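Local coordinates for protein thermostable carboxypeptidase 1 (Pyrococcus furiosus, PDB 1KA2) that releases amino acids one after another from the C-terminus of peptides with broad specificity, using a catalytic cobalt ion, at residues 28-33 / 44-49; 242-245 / 249-252; 306-311 / 428-433; 387-392 / 396-401; 434-439 / 487-492. All coordinates share one frame; numbering follows the deposited sequence.

Contact 1 of 5, residues 28-33 / 44-49; sequences SVLGWD and LERSVA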
# COMPACT_ATOMS: atom_id res chain seq x y z
N SER A 28 3.22 5.31 -5.69
CA SER A 28 4.08 5.37 -4.50
C SER A 28 3.71 4.29 -3.49
O SER A 28 4.57 3.60 -2.93
CB SER A 28 3.96 6.73 -3.81
OG SER A 28 4.42 7.77 -4.65
N VAL A 29 2.41 4.16 -3.24
CA VAL A 29 1.94 3.17 -2.29
C VAL A 29 2.33 1.77 -2.77
O VAL A 29 2.76 0.94 -1.98
CB VAL A 29 0.41 3.27 -2.12
CG1 VAL A 29 -0.09 2.16 -1.22
CG2 VAL A 29 0.07 4.62 -1.50
N LEU A 30 2.21 1.54 -4.07
CA LEU A 30 2.56 0.26 -4.68
C LEU A 30 4.04 -0.07 -4.49
O LEU A 30 4.38 -1.17 -4.05
CB LEU A 30 2.23 0.29 -6.17
CG LEU A 30 0.93 -0.39 -6.61
CD1 LEU A 30 -0.10 -0.31 -5.52
CD2 LEU A 30 0.44 0.24 -7.91
N GLY A 31 4.90 0.89 -4.83
CA GLY A 31 6.33 0.69 -4.69
C GLY A 31 6.75 0.51 -3.26
O GLY A 31 7.52 -0.40 -2.93
N TRP A 32 6.24 1.36 -2.38
CA TRP A 32 6.57 1.25 -0.97
C TRP A 32 6.17 -0.12 -0.45
O TRP A 32 6.95 -0.82 0.20
CB TRP A 32 5.84 2.34 -0.17
CG TRP A 32 6.04 2.27 1.32
CD1 TRP A 32 7.11 2.75 2.03
CD2 TRP A 32 5.17 1.65 2.28
NE1 TRP A 32 6.95 2.47 3.37
CE2 TRP A 32 5.77 1.80 3.55
CE3 TRP A 32 3.93 0.99 2.19
CZ2 TRP A 32 5.18 1.30 4.72
CZ3 TRP A 32 3.34 0.49 3.36
CH2 TRP A 32 3.97 0.66 4.61
N ASP A 33 4.92 -0.51 -0.72
CA ASP A 33 4.42 -1.79 -0.23
C ASP A 33 5.22 -2.95 -0.81
O ASP A 33 5.51 -3.92 -0.12
CB ASP A 33 2.93 -1.94 -0.57
CG ASP A 33 2.40 -3.31 -0.21
OD1 ASP A 33 2.33 -4.17 -1.11
OD2 ASP A 33 2.09 -3.52 0.97
N LEU A 44 4.65 -10.66 -9.57
CA LEU A 44 4.17 -10.60 -10.94
C LEU A 44 2.94 -9.71 -11.10
O LEU A 44 2.87 -8.91 -12.02
CB LEU A 44 3.85 -11.98 -11.49
CG LEU A 44 3.22 -11.91 -12.89
CD1 LEU A 44 4.17 -11.19 -13.85
CD2 LEU A 44 2.91 -13.31 -13.40
N GLU A 45 1.98 -9.84 -10.19
CA GLU A 45 0.77 -9.04 -10.28
C GLU A 45 1.03 -7.58 -9.92
O GLU A 45 0.46 -6.67 -10.53
CB GLU A 45 -0.32 -9.69 -9.42
CG GLU A 45 -0.74 -11.05 -10.00
CD GLU A 45 -1.54 -11.92 -9.04
OE1 GLU A 45 -0.97 -12.32 -8.01
OE2 GLU A 45 -2.72 -12.22 -9.33
N ARG A 46 1.91 -7.35 -8.96
CA ARG A 46 2.27 -5.98 -8.59
C ARG A 46 2.90 -5.32 -9.82
O ARG A 46 2.52 -4.20 -10.19
CB ARG A 46 3.25 -5.98 -7.42
CG ARG A 46 3.75 -4.59 -6.97
CD ARG A 46 2.60 -3.61 -6.72
NE ARG A 46 1.63 -4.20 -5.81
CZ ARG A 46 1.74 -4.24 -4.49
NH1 ARG A 46 2.79 -3.69 -3.89
NH2 ARG A 46 0.82 -4.87 -3.77
N SER A 47 3.82 -6.03 -10.47
CA SER A 47 4.54 -5.51 -11.65
C SER A 47 3.64 -5.11 -12.81
O SER A 47 3.80 -4.03 -13.37
CB SER A 47 5.57 -6.54 -12.14
OG SER A 47 4.98 -7.46 -13.05
N VAL A 48 2.68 -5.96 -13.17
CA VAL A 48 1.78 -5.64 -14.26
C VAL A 48 0.91 -4.44 -13.87
O VAL A 48 0.60 -3.59 -14.70
CB VAL A 48 0.87 -6.84 -14.63
CG1 VAL A 48 1.66 -7.89 -15.38
CG2 VAL A 48 0.32 -7.44 -13.37
N ALA A 49 0.52 -4.38 -12.60
CA ALA A 49 -0.30 -3.25 -12.14
C ALA A 49 0.51 -1.95 -12.25
O ALA A 49 0.02 -0.93 -12.70
CB ALA A 49 -0.77 -3.46 -10.70
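Arg46 reaches from helix 43-61 to Leu30 and Asp33 on helix 8-36, so that a single buried arginine joins two consecutive helices of this largely helical M32 peptidase fold. Its chain starts with CG anti to the backbone N (chi1 178°) and then bends at both chi2 and chi3, which brings its CD across Leu30: Arg46 CD lies 3.6 Å from Leu30 CG. Leu30 CD1 stands over one face of the guanidinium, displaced toward its rim. The polar work is done at the edge. NH1 and NH2 grip Asp33 end-on, both through the one oxygen OD1, which lies practically in the guanidinium plane although the carboxylate is turned 44° from it. Arg46 NH1 also gives a weak bond to the backbone O of Leu30. Beyond the two helices the polar atoms serve the dimer: Arg46 NE is hydrogen-bonded to His25 NE2 of the second subunit, and Asp33 OD2 forms a salt bridge with Arg250 of the second subunit. With an arginine from each chain, this carboxylate is probably held ionised. The bond from Arg46 NH1 to Asp33 OD1 is 2.9 Å long with an angle of 155° at hydrogen, Asp33 OD1 accepting through its anti lone pair.

Contact 2 of 5, residues 242-245 / 249-252; sequences TEFG and VRIT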
# COMPACT_ATOMS: atom_id res chain seq x y z
N THR A 242 9.54 7.96 0.70
CA THR A 242 8.43 8.11 -0.24
C THR A 242 7.46 9.14 0.28
O THR A 242 7.30 9.30 1.48
CB THR A 242 7.56 6.87 -0.41
OG1 THR A 242 8.04 5.81 0.43
CG2 THR A 242 7.48 6.49 -1.86
N GLU A 243 6.78 9.78 -0.64
CA GLU A 243 5.79 10.77 -0.29
C GLU A 243 4.47 10.31 -0.89
O GLU A 243 4.32 10.29 -2.10
CB GLU A 243 6.14 12.13 -0.89
CG GLU A 243 7.60 12.47 -0.81
CD GLU A 243 8.40 11.99 -2.01
OE1 GLU A 243 7.91 12.14 -3.15
OE2 GLU A 243 9.52 11.47 -1.81
N PHE A 244 3.54 9.90 -0.04
CA PHE A 244 2.22 9.51 -0.52
C PHE A 244 1.45 10.84 -0.58
O PHE A 244 0.51 11.02 -1.34
CB PHE A 244 1.53 8.56 0.47
CG PHE A 244 2.14 7.17 0.53
CD1 PHE A 244 1.59 6.20 1.36
CD2 PHE A 244 3.26 6.84 -0.23
CE1 PHE A 244 2.15 4.92 1.45
CE2 PHE A 244 3.83 5.55 -0.15
CZ PHE A 244 3.27 4.59 0.70
N GLY A 245 1.90 11.79 0.25
CA GLY A 245 1.29 13.10 0.31
C GLY A 245 2.07 13.99 1.27
O GLY A 245 3.06 13.56 1.88
N VAL A 249 4.35 10.85 4.73
CA VAL A 249 5.68 10.63 4.18
C VAL A 249 6.34 9.50 4.96
O VAL A 249 6.34 9.50 6.19
CB VAL A 249 6.54 11.91 4.27
CG1 VAL A 249 7.91 11.68 3.62
CG2 VAL A 249 5.82 13.05 3.58
N ARG A 250 6.90 8.54 4.24
CA ARG A 250 7.49 7.38 4.87
C ARG A 250 8.94 7.08 4.50
O ARG A 250 9.36 7.28 3.36
CB ARG A 250 6.62 6.17 4.54
CG ARG A 250 5.14 6.45 4.78
CD ARG A 250 4.25 5.22 4.61
NE ARG A 250 2.84 5.60 4.65
CZ ARG A 250 1.83 4.75 4.46
NH1 ARG A 250 2.06 3.46 4.21
NH2 ARG A 250 0.58 5.20 4.53
N ILE A 251 9.70 6.62 5.49
CA ILE A 251 11.10 6.27 5.29
C ILE A 251 11.34 4.87 5.83
O ILE A 251 10.59 4.36 6.66
CB ILE A 251 12.08 7.24 6.03
CG1 ILE A 251 12.02 7.01 7.54
CG2 ILE A 251 11.74 8.70 5.72
CD1 ILE A 251 13.03 7.82 8.33
N THR A 252 12.40 4.23 5.34
CA THR A 252 12.76 2.91 5.82
C THR A 252 14.25 2.90 6.07
O THR A 252 14.98 3.79 5.63
CB THR A 252 12.44 1.81 4.79
OG1 THR A 252 13.31 1.95 3.66
CG2 THR A 252 11.01 1.91 4.31
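Phe244 places its ring over one face of the Arg250 guanidinium, the two planes turned 49° from each other; Phe244 CE1 and Arg250 CZ are modelled too close, so the fine detail of this overlap is doubtful. The guanidinium also makes a cation-pi contact with Trp32, whose indole meets the Phe244 ring edge-to-face. Arg250 gets there by an extended chain from CG to NE. Its NE is salt-bridged to Asp248, and its NH1 to Asp33 of the second subunit.

Beneath these side chains runs a beta hairpin between strands 241-243 and 248-253. Thr242 and Arg250 are an antiparallel hydrogen-bonded pair: Thr242 N donates to Arg250 O at 2.8 Å, and Arg250 N returns a bond of 2.9 Å to Thr242 O. Glu243 and Val249 follow as a non-hydrogen-bonded pair, after which Phe244 and Gly245 both face Asp248 in a classic beta bulge. Val249 spans the paired strand and the bulge with its two methyls: with CG1 anti to the backbone N, this branch lies 3.3 Å from Thr242 O, while CG2 sits 3.3 Å from Gly245 O.

Glu243 and Val249 lie on the sheet face covered by helix 261-278, and the Glu243 side chain is about 6 Å from that of the metal ligand His273. Arg250, part of the DXRXT motif, points to the other face. Carboxylates from both subunits, Asp248 and Asp33 of the second subunit, thus balance the charge of the guanidinium and hold it at the dimer interface, next to Trp32.

Contact 3 of 5, residues 306-311 / 428-433; sequences ENIIGR and LLSAQL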
# COMPACT_ATOMS: atom_id res chain seq x y z
N GLU A 306 22.43 14.02 7.58
CA GLU A 306 23.34 12.90 7.78
C GLU A 306 24.77 13.29 8.18
O GLU A 306 25.27 12.85 9.22
CB GLU A 306 23.41 12.03 6.53
CG GLU A 306 24.34 10.84 6.69
CD GLU A 306 24.74 10.24 5.37
OE1 GLU A 306 24.31 10.80 4.33
OE2 GLU A 306 25.47 9.22 5.36
N ASN A 307 25.42 14.09 7.34
CA ASN A 307 26.82 14.48 7.57
C ASN A 307 27.05 15.77 8.36
O ASN A 307 27.88 15.81 9.27
CB ASN A 307 27.56 14.56 6.23
CG ASN A 307 27.47 13.26 5.44
OD1 ASN A 307 27.55 12.17 6.00
ND2 ASN A 307 27.31 13.38 4.13
N ILE A 308 26.34 16.83 8.00
CA ILE A 308 26.50 18.10 8.70
C ILE A 308 26.16 17.96 10.19
O ILE A 308 26.88 18.46 11.04
CB ILE A 308 25.59 19.18 8.09
CG1 ILE A 308 25.89 19.32 6.59
CG2 ILE A 308 25.80 20.51 8.81
CD1 ILE A 308 27.33 19.73 6.26
N ILE A 309 25.06 17.26 10.47
CA ILE A 309 24.58 17.05 11.84
C ILE A 309 24.90 15.68 12.42
O ILE A 309 25.46 15.57 13.52
CB ILE A 309 23.05 17.25 11.92
CG1 ILE A 309 22.71 18.69 11.56
CG2 ILE A 309 22.54 16.89 13.31
CD1 ILE A 309 21.25 19.07 11.72
N GLY A 310 24.54 14.63 11.68
CA GLY A 310 24.77 13.28 12.14
C GLY A 310 26.19 12.84 12.45
O GLY A 310 26.38 11.96 13.28
N ARG A 311 27.18 13.43 11.81
CA ARG A 311 28.57 13.04 12.08
C ARG A 311 29.29 14.10 12.93
O ARG A 311 30.49 14.00 13.16
CB ARG A 311 29.34 12.80 10.77
CG ARG A 311 28.89 11.58 9.99
CD ARG A 311 29.75 11.39 8.76
NE ARG A 311 29.10 10.53 7.79
CZ ARG A 311 29.11 9.20 7.80
NH1 ARG A 311 29.75 8.54 8.74
NH2 ARG A 311 28.45 8.54 6.87
N LEU A 428 27.93 18.61 -1.81
CA LEU A 428 28.44 19.98 -1.90
C LEU A 428 27.44 20.96 -1.31
O LEU A 428 27.77 21.73 -0.39
CB LEU A 428 28.70 20.36 -3.36
CG LEU A 428 29.64 19.46 -4.17
CD1 LEU A 428 30.09 20.21 -5.41
CD2 LEU A 428 30.85 19.04 -3.35
N LEU A 429 26.22 20.94 -1.83
CA LEU A 429 25.19 21.83 -1.33
C LEU A 429 24.96 21.75 0.19
O LEU A 429 24.53 22.73 0.80
CB LEU A 429 23.87 21.58 -2.05
CG LEU A 429 23.64 22.35 -3.33
CD1 LEU A 429 24.68 21.95 -4.34
CD2 LEU A 429 22.24 22.08 -3.86
N SER A 430 25.19 20.58 0.79
CA SER A 430 24.95 20.42 2.23
C SER A 430 25.94 21.27 3.03
O SER A 430 25.61 21.77 4.12
CB SER A 430 25.05 18.95 2.69
OG SER A 430 26.38 18.47 2.70
N ALA A 431 27.13 21.42 2.47
CA ALA A 431 28.19 22.21 3.10
C ALA A 431 27.82 23.69 3.00
O ALA A 431 27.81 24.40 4.00
CB ALA A 431 29.52 21.96 2.39
N GLN A 432 27.51 24.14 1.79
CA GLN A 432 27.14 25.53 1.54
C GLN A 432 25.99 25.96 2.45
O GLN A 432 26.04 27.02 3.08
CB GLN A 432 26.75 25.69 0.07
CG GLN A 432 26.90 27.12 -0.48
CD GLN A 432 26.73 27.19 -2.00
OE1 GLN A 432 26.97 26.21 -2.71
NE2 GLN A 432 26.33 28.35 -2.50
N LEU A 433 24.95 25.14 2.51
CA LEU A 433 23.80 25.45 3.35
C LEU A 433 24.19 25.57 4.81
O LEU A 433 23.62 26.38 5.54
CB LEU A 433 22.72 24.37 3.19
CG LEU A 433 22.03 24.37 1.83
CD1 LEU A 433 20.95 23.29 1.74
CD2 LEU A 433 21.43 25.77 1.61
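Ile308 rests its outer carbons on the backbone of Ser430, where helix 295-309, which carries the metal ligand Glu299, packs against helix 421-440. The contact is small and purely by packing: Ile308 CD1 approaches Ser430 O to 3.4 Å and Ala431 CA to 4.1 Å, and Ile308 CG1 lies 4.0 Å from Ser430 CB. CG1 of the isoleucine is anti to its carbonyl carbon (chi1 -56°), and a further bend at chi2 sets CD1 over the Ser430-Ala431 peptide. Ser430 OG is 3.9 Å from Ile308 CD1 but spends its polarity within its own helix, hydrogen-bonded to Thr427 O. Around this first shell, Trp493 and Tyr434 pack against Ile308, and Arg303 touches Ser430.

Further out, helix 295-309 has a wider, pi-type turn at 306-309, and the side chains around the end of the helix are tied together. Glu306 OE1 accepts from ND1 of the metal ligand His269, a second-shell bond that should help orient that imidazole; it is also salt-bridged to Arg303. The other oxygen, OE2, has a long, weak salt bridge to Arg311 NH2. Arg311 NE, in contrast, donates a straight bond to Asn307 OD1, 2.9 Å long and 164° at hydrogen, with the oxygen close to the guanidinium plane.

Contact 4 of 5, residues 387-392 / 396-401; sequences WNDEME and GIRPRK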
# COMPACT_ATOMS: atom_id res chain seq x y z
N TRP A 387 37.89 2.39 -15.82
CA TRP A 387 37.34 2.51 -14.47
C TRP A 387 38.45 2.20 -13.47
O TRP A 387 38.65 2.93 -12.51
CB TRP A 387 36.18 1.52 -14.31
CG TRP A 387 35.53 1.53 -12.97
CD1 TRP A 387 36.08 1.13 -11.79
CD2 TRP A 387 34.19 1.91 -12.68
NE1 TRP A 387 35.15 1.24 -10.77
CE2 TRP A 387 33.98 1.72 -11.30
CE3 TRP A 387 33.13 2.40 -13.46
CZ2 TRP A 387 32.76 2.00 -10.68
CZ3 TRP A 387 31.92 2.68 -12.85
CH2 TRP A 387 31.75 2.48 -11.47
N ASN A 388 39.16 1.11 -13.72
CA ASN A 388 40.26 0.69 -12.85
C ASN A 388 41.39 1.71 -12.78
O ASN A 388 41.88 2.01 -11.69
CB ASN A 388 40.80 -0.66 -13.31
CG ASN A 388 39.95 -1.82 -12.83
OD1 ASN A 388 38.78 -1.65 -12.51
ND2 ASN A 388 40.54 -3.01 -12.79
N ASP A 389 41.80 2.24 -13.92
CA ASP A 389 42.87 3.23 -13.94
C ASP A 389 42.44 4.48 -13.19
O ASP A 389 43.25 5.12 -12.53
CB ASP A 389 43.27 3.60 -15.38
CG ASP A 389 43.81 2.41 -16.18
OD1 ASP A 389 44.37 1.47 -15.57
OD2 ASP A 389 43.70 2.44 -17.42
N GLU A 390 41.16 4.83 -13.31
CA GLU A 390 40.65 6.02 -12.62
C GLU A 390 40.59 5.80 -11.12
O GLU A 390 40.95 6.69 -10.34
CB GLU A 390 39.26 6.40 -13.15
CG GLU A 390 39.31 7.38 -14.31
CD GLU A 390 39.94 8.70 -13.90
OE1 GLU A 390 39.27 9.49 -13.21
OE2 GLU A 390 41.11 8.94 -14.28
N MET A 391 40.14 4.62 -10.71
CA MET A 391 40.07 4.28 -9.29
C MET A 391 41.48 4.37 -8.72
O MET A 391 41.67 4.76 -7.56
CB MET A 391 39.54 2.85 -9.10
CG MET A 391 38.02 2.72 -9.04
SD MET A 391 37.33 3.60 -7.62
CE MET A 391 37.94 2.58 -6.23
N GLU A 392 42.46 3.99 -9.53
CA GLU A 392 43.84 4.00 -9.09
C GLU A 392 44.43 5.40 -9.07
O GLU A 392 45.22 5.72 -8.19
CB GLU A 392 44.68 3.09 -9.97
CG GLU A 392 46.04 2.78 -9.38
CD GLU A 392 46.86 1.90 -10.29
OE1 GLU A 392 46.38 0.80 -10.64
OE2 GLU A 392 47.98 2.31 -10.65
N GLY A 396 44.24 5.59 -5.33
CA GLY A 396 45.38 4.72 -5.14
C GLY A 396 45.16 3.21 -5.08
O GLY A 396 46.11 2.43 -5.02
N ILE A 397 43.90 2.80 -5.11
CA ILE A 397 43.57 1.37 -5.07
C ILE A 397 43.03 0.93 -6.42
O ILE A 397 42.50 1.74 -7.17
CB ILE A 397 42.54 1.08 -3.97
CG1 ILE A 397 41.26 1.89 -4.23
CG2 ILE A 397 43.14 1.42 -2.61
CD1 ILE A 397 40.18 1.69 -3.17
N ARG A 398 43.18 -0.36 -6.73
CA ARG A 398 42.72 -0.89 -8.00
C ARG A 398 41.83 -2.09 -7.78
O ARG A 398 42.25 -3.07 -7.16
CB ARG A 398 43.90 -1.30 -8.88
CG ARG A 398 43.48 -1.68 -10.30
CD ARG A 398 44.61 -2.33 -11.09
NE ARG A 398 44.40 -2.21 -12.53
CZ ARG A 398 44.51 -1.07 -13.21
NH1 ARG A 398 44.84 0.05 -12.58
NH2 ARG A 398 44.30 -1.05 -14.52
N PRO A 399 40.59 -2.04 -8.28
CA PRO A 399 39.69 -3.18 -8.09
C PRO A 399 40.35 -4.46 -8.60
O PRO A 399 41.05 -4.43 -9.60
CB PRO A 399 38.47 -2.80 -8.92
CG PRO A 399 38.47 -1.29 -8.85
CD PRO A 399 39.93 -0.97 -9.05
N ARG A 400 40.13 -5.56 -7.90
CA ARG A 400 40.72 -6.84 -8.29
C ARG A 400 39.70 -7.72 -8.97
O ARG A 400 40.04 -8.71 -9.61
CB ARG A 400 41.28 -7.53 -7.05
CG ARG A 400 42.30 -6.69 -6.32
CD ARG A 400 42.44 -7.13 -4.89
NE ARG A 400 41.16 -7.03 -4.20
CZ ARG A 400 40.92 -7.57 -3.01
NH1 ARG A 400 41.89 -8.24 -2.40
NH2 ARG A 400 39.73 -7.44 -2.45
N LYS A 401 38.43 -7.36 -8.82
CA LYS A 401 37.34 -8.11 -9.43
C LYS A 401 36.24 -7.14 -9.89
O LYS A 401 36.09 -6.05 -9.34
CB LYS A 401 36.80 -9.15 -8.45
CG LYS A 401 36.61 -8.65 -7.03
CD LYS A 401 35.93 -9.73 -6.20
CE LYS A 401 35.70 -9.30 -4.77
NZ LYS A 401 35.01 -10.36 -4.01
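Arg398 lies between two acids of the preceding helix, Asp389 and Glu392, and the three make a salt-bridge network at the protein surface. The straight bond runs from Arg398 NH2 to Asp389 OD1, 2.7 Å at 166°; it meets the oxygen nearly along its C-O axis and lies close to the guanidinium plane. Arg398 NH1 forms a salt bridge with Glu392 OE1 at 2.6 Å, its hydrogen bond weak because it is bent, with the carboxylate plane 69° from the guanidinium; a second weak bond goes to Asp389 OD1. Glu385 also forms a salt bridge with NH2. An extended chain from CG to NE carries the guanidinium back along the helix, where Asn388 CB sits 3.7 Å from Arg398 CZ, over the centre of one face.

On the more buried side, Pro399 fits between Asn388 and Met391. Pro399 CD is 3.8 Å from Met391 CB, and Pro399 CG lies 3.7 Å from Asn388 OD1 and near the edge of the Trp387 indole. The bent Met391 chain brings CE to 3.9 Å from Ile397 CD1, beside Phe349.

The helix ends at Gly396, the first residue to leave helical geometry, with positive phi; its N gives a weak bond to Glu392 O. Residues 396-399 are therefore held along helix 383-395 in two layers, charges outside and apolar groups inside, and the close approach of Asp389 to Glu385 is probably offset by their shared arginine.

Contact 5 of 5, residues 434-439 / 487-492; sequences YYHIKK and AEYFVR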
# COMPACT_ATOMS: atom_id res chain seq x y z
N TYR A 434 25.15 24.76 5.24
CA TYR A 434 25.60 24.79 6.62
C TYR A 434 26.13 26.16 7.03
O TYR A 434 25.79 26.66 8.11
CB TYR A 434 26.70 23.74 6.87
CG TYR A 434 27.49 24.00 8.13
CD1 TYR A 434 26.88 23.96 9.39
CD2 TYR A 434 28.85 24.34 8.07
CE1 TYR A 434 27.59 24.26 10.56
CE2 TYR A 434 29.57 24.64 9.23
CZ TYR A 434 28.94 24.59 10.47
OH TYR A 434 29.67 24.87 11.60
N TYR A 435 26.96 26.75 6.18
CA TYR A 435 27.53 28.06 6.47
C TYR A 435 26.50 29.18 6.41
O TYR A 435 26.62 30.17 7.13
CB TYR A 435 28.71 28.35 5.53
CG TYR A 435 29.92 27.50 5.87
CD1 TYR A 435 30.41 26.56 4.97
CD2 TYR A 435 30.52 27.59 7.13
CE1 TYR A 435 31.47 25.71 5.32
CE2 TYR A 435 31.57 26.74 7.49
CZ TYR A 435 32.04 25.80 6.58
OH TYR A 435 33.04 24.93 6.96
N HIS A 436 25.50 29.03 5.56
CA HIS A 436 24.46 30.04 5.46
C HIS A 436 23.56 30.00 6.69
O HIS A 436 23.07 31.04 7.15
CB HIS A 436 23.65 29.83 4.19
CG HIS A 436 24.34 30.35 2.96
ND1 HIS A 436 24.36 31.69 2.63
CD2 HIS A 436 25.08 29.72 2.02
CE1 HIS A 436 25.09 31.86 1.54
NE2 HIS A 436 25.54 30.69 1.15
N ILE A 437 23.34 28.81 7.24
CA ILE A 437 22.50 28.70 8.43
C ILE A 437 23.35 29.07 9.64
O ILE A 437 22.85 29.62 10.62
CB ILE A 437 21.90 27.27 8.61
CG1 ILE A 437 20.91 27.27 9.78
CG2 ILE A 437 23.00 26.26 8.86
CD1 ILE A 437 20.18 25.97 9.97
N LYS A 438 24.64 28.76 9.56
CA LYS A 438 25.59 29.05 10.63
C LYS A 438 25.62 30.56 10.87
O LYS A 438 26.03 31.03 11.93
CB LYS A 438 26.98 28.54 10.25
CG LYS A 438 27.99 28.61 11.35
CD LYS A 438 27.60 27.74 12.53
CE LYS A 438 28.67 27.82 13.61
NZ LYS A 438 28.31 27.04 14.82
N LYS A 439 25.17 31.31 9.86
CA LYS A 439 25.11 32.77 9.92
C LYS A 439 23.86 33.25 10.65
O LYS A 439 23.94 34.14 11.50
CB LYS A 439 25.15 33.35 8.50
CG LYS A 439 24.71 34.80 8.41
CD LYS A 439 24.95 35.39 7.02
CE LYS A 439 24.13 34.69 5.94
NZ LYS A 439 24.46 35.20 4.58
N ALA A 487 31.46 24.57 -4.99
CA ALA A 487 32.19 23.48 -4.35
C ALA A 487 33.09 23.92 -3.20
O ALA A 487 33.34 23.13 -2.29
CB ALA A 487 33.00 22.74 -5.39
N GLU A 488 33.56 25.16 -3.25
CA GLU A 488 34.46 25.68 -2.21
C GLU A 488 34.03 25.43 -0.77
O GLU A 488 34.88 25.16 0.09
CB GLU A 488 34.68 27.19 -2.41
CG GLU A 488 35.58 27.55 -3.59
CD GLU A 488 36.96 26.96 -3.46
OE1 GLU A 488 37.49 26.92 -2.32
OE2 GLU A 488 37.53 26.53 -4.49
N TYR A 489 32.73 25.52 -0.49
CA TYR A 489 32.23 25.30 0.86
C TYR A 489 32.50 23.90 1.39
O TYR A 489 32.88 23.73 2.55
CB TYR A 489 30.73 25.58 0.94
CG TYR A 489 30.39 27.04 0.86
CD1 TYR A 489 30.05 27.63 -0.36
CD2 TYR A 489 30.41 27.84 2.00
CE1 TYR A 489 29.75 28.98 -0.43
CE2 TYR A 489 30.11 29.20 1.93
CZ TYR A 489 29.78 29.75 0.71
OH TYR A 489 29.47 31.09 0.64
N PHE A 490 32.29 22.91 0.54
CA PHE A 490 32.53 21.53 0.93
C PHE A 490 33.99 21.35 1.35
O PHE A 490 34.30 20.62 2.29
CB PHE A 490 32.20 20.57 -0.22
CG PHE A 490 32.32 19.11 0.15
CD1 PHE A 490 31.39 18.51 1.00
CD2 PHE A 490 33.38 18.34 -0.34
CE1 PHE A 490 31.51 17.17 1.36
CE2 PHE A 490 33.51 17.00 0.02
CZ PHE A 490 32.57 16.41 0.87
N VAL A 491 34.90 22.02 0.64
CA VAL A 491 36.32 21.92 0.95
C VAL A 491 36.65 22.52 2.32
O VAL A 491 37.42 21.94 3.09
CB VAL A 491 37.17 22.63 -0.13
CG1 VAL A 491 38.65 22.52 0.22
CG2 VAL A 491 36.91 22.00 -1.50
N ARG A 492 36.07 23.67 2.63
CA ARG A 492 36.31 24.30 3.92
C ARG A 492 35.72 23.42 5.01
O ARG A 492 36.38 23.12 6.00
CB ARG A 492 35.66 25.68 4.00
CG ARG A 492 36.07 26.45 5.25
CD ARG A 492 35.12 27.59 5.57
NE ARG A 492 34.71 28.32 4.37
CZ ARG A 492 34.03 29.46 4.39
NH1 ARG A 492 33.68 30.01 5.55
NH2 ARG A 492 33.69 30.05 3.24
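Tyr435 receives the guanidinium of Arg492 flat on one face of its ring, a cation-pi stack beside an aromatic cluster of Tyr435, His436 and Tyr489. It joins helix 421-440 to the C-terminal helix 488-498, whose short segments here run at 75° to each other. Arg492 CZ stands 4.5 Å from the Tyr435 centroid, almost on the ring normal, and the two planes differ by 26°. The arginine leaves its helix with CG anti to the backbone N and bends at chi3, a course that folds it over the ring; on the way Arg492 CD passes 3.7 Å from Tyr435 OH. The opposite face of this ring is covered by its neighbour Tyr434.

Tyr489 meets Tyr435 differently. The rings slide past each other in opposite directions and touch rim to rim, planes 34° apart, neither lying over the other. His436 and Tyr489 cross at about a right angle as side chains, their rings oblique, and His436 NE2 is hydrogen-bonded to Glu483. The phenol of Tyr435 has a weak hydrogen bond to Glu496, one turn beyond Arg492. The tightest point between the two tyrosines is Tyr435 CD1 against Tyr489 CD2, 3.2 Å apart.

Overall arrangement
The five contacts fall into two touching pairs and one that stands apart. Contacts 1 and 2 meet where Trp32 lies against Phe244 and Arg250, Trp32 CZ3 being 3.3 Å from Arg250 NH1, and both reach the second subunit. Contacts 3 and 5 share helix 421-440, their centres 9 Å apart; Gln432 CG packs on Tyr489 CD1 at 3.2 Å. The metal site lies near contacts 2 and 3: the side chains of Glu243 and Ser430 are about 10 and 11 Å from the bound magnesium ion. Contact 4, formed within the sequence between the two segments of contact 3, lies away from the metal site, its nearest atoms about 16 Å from contacts 3 and 5.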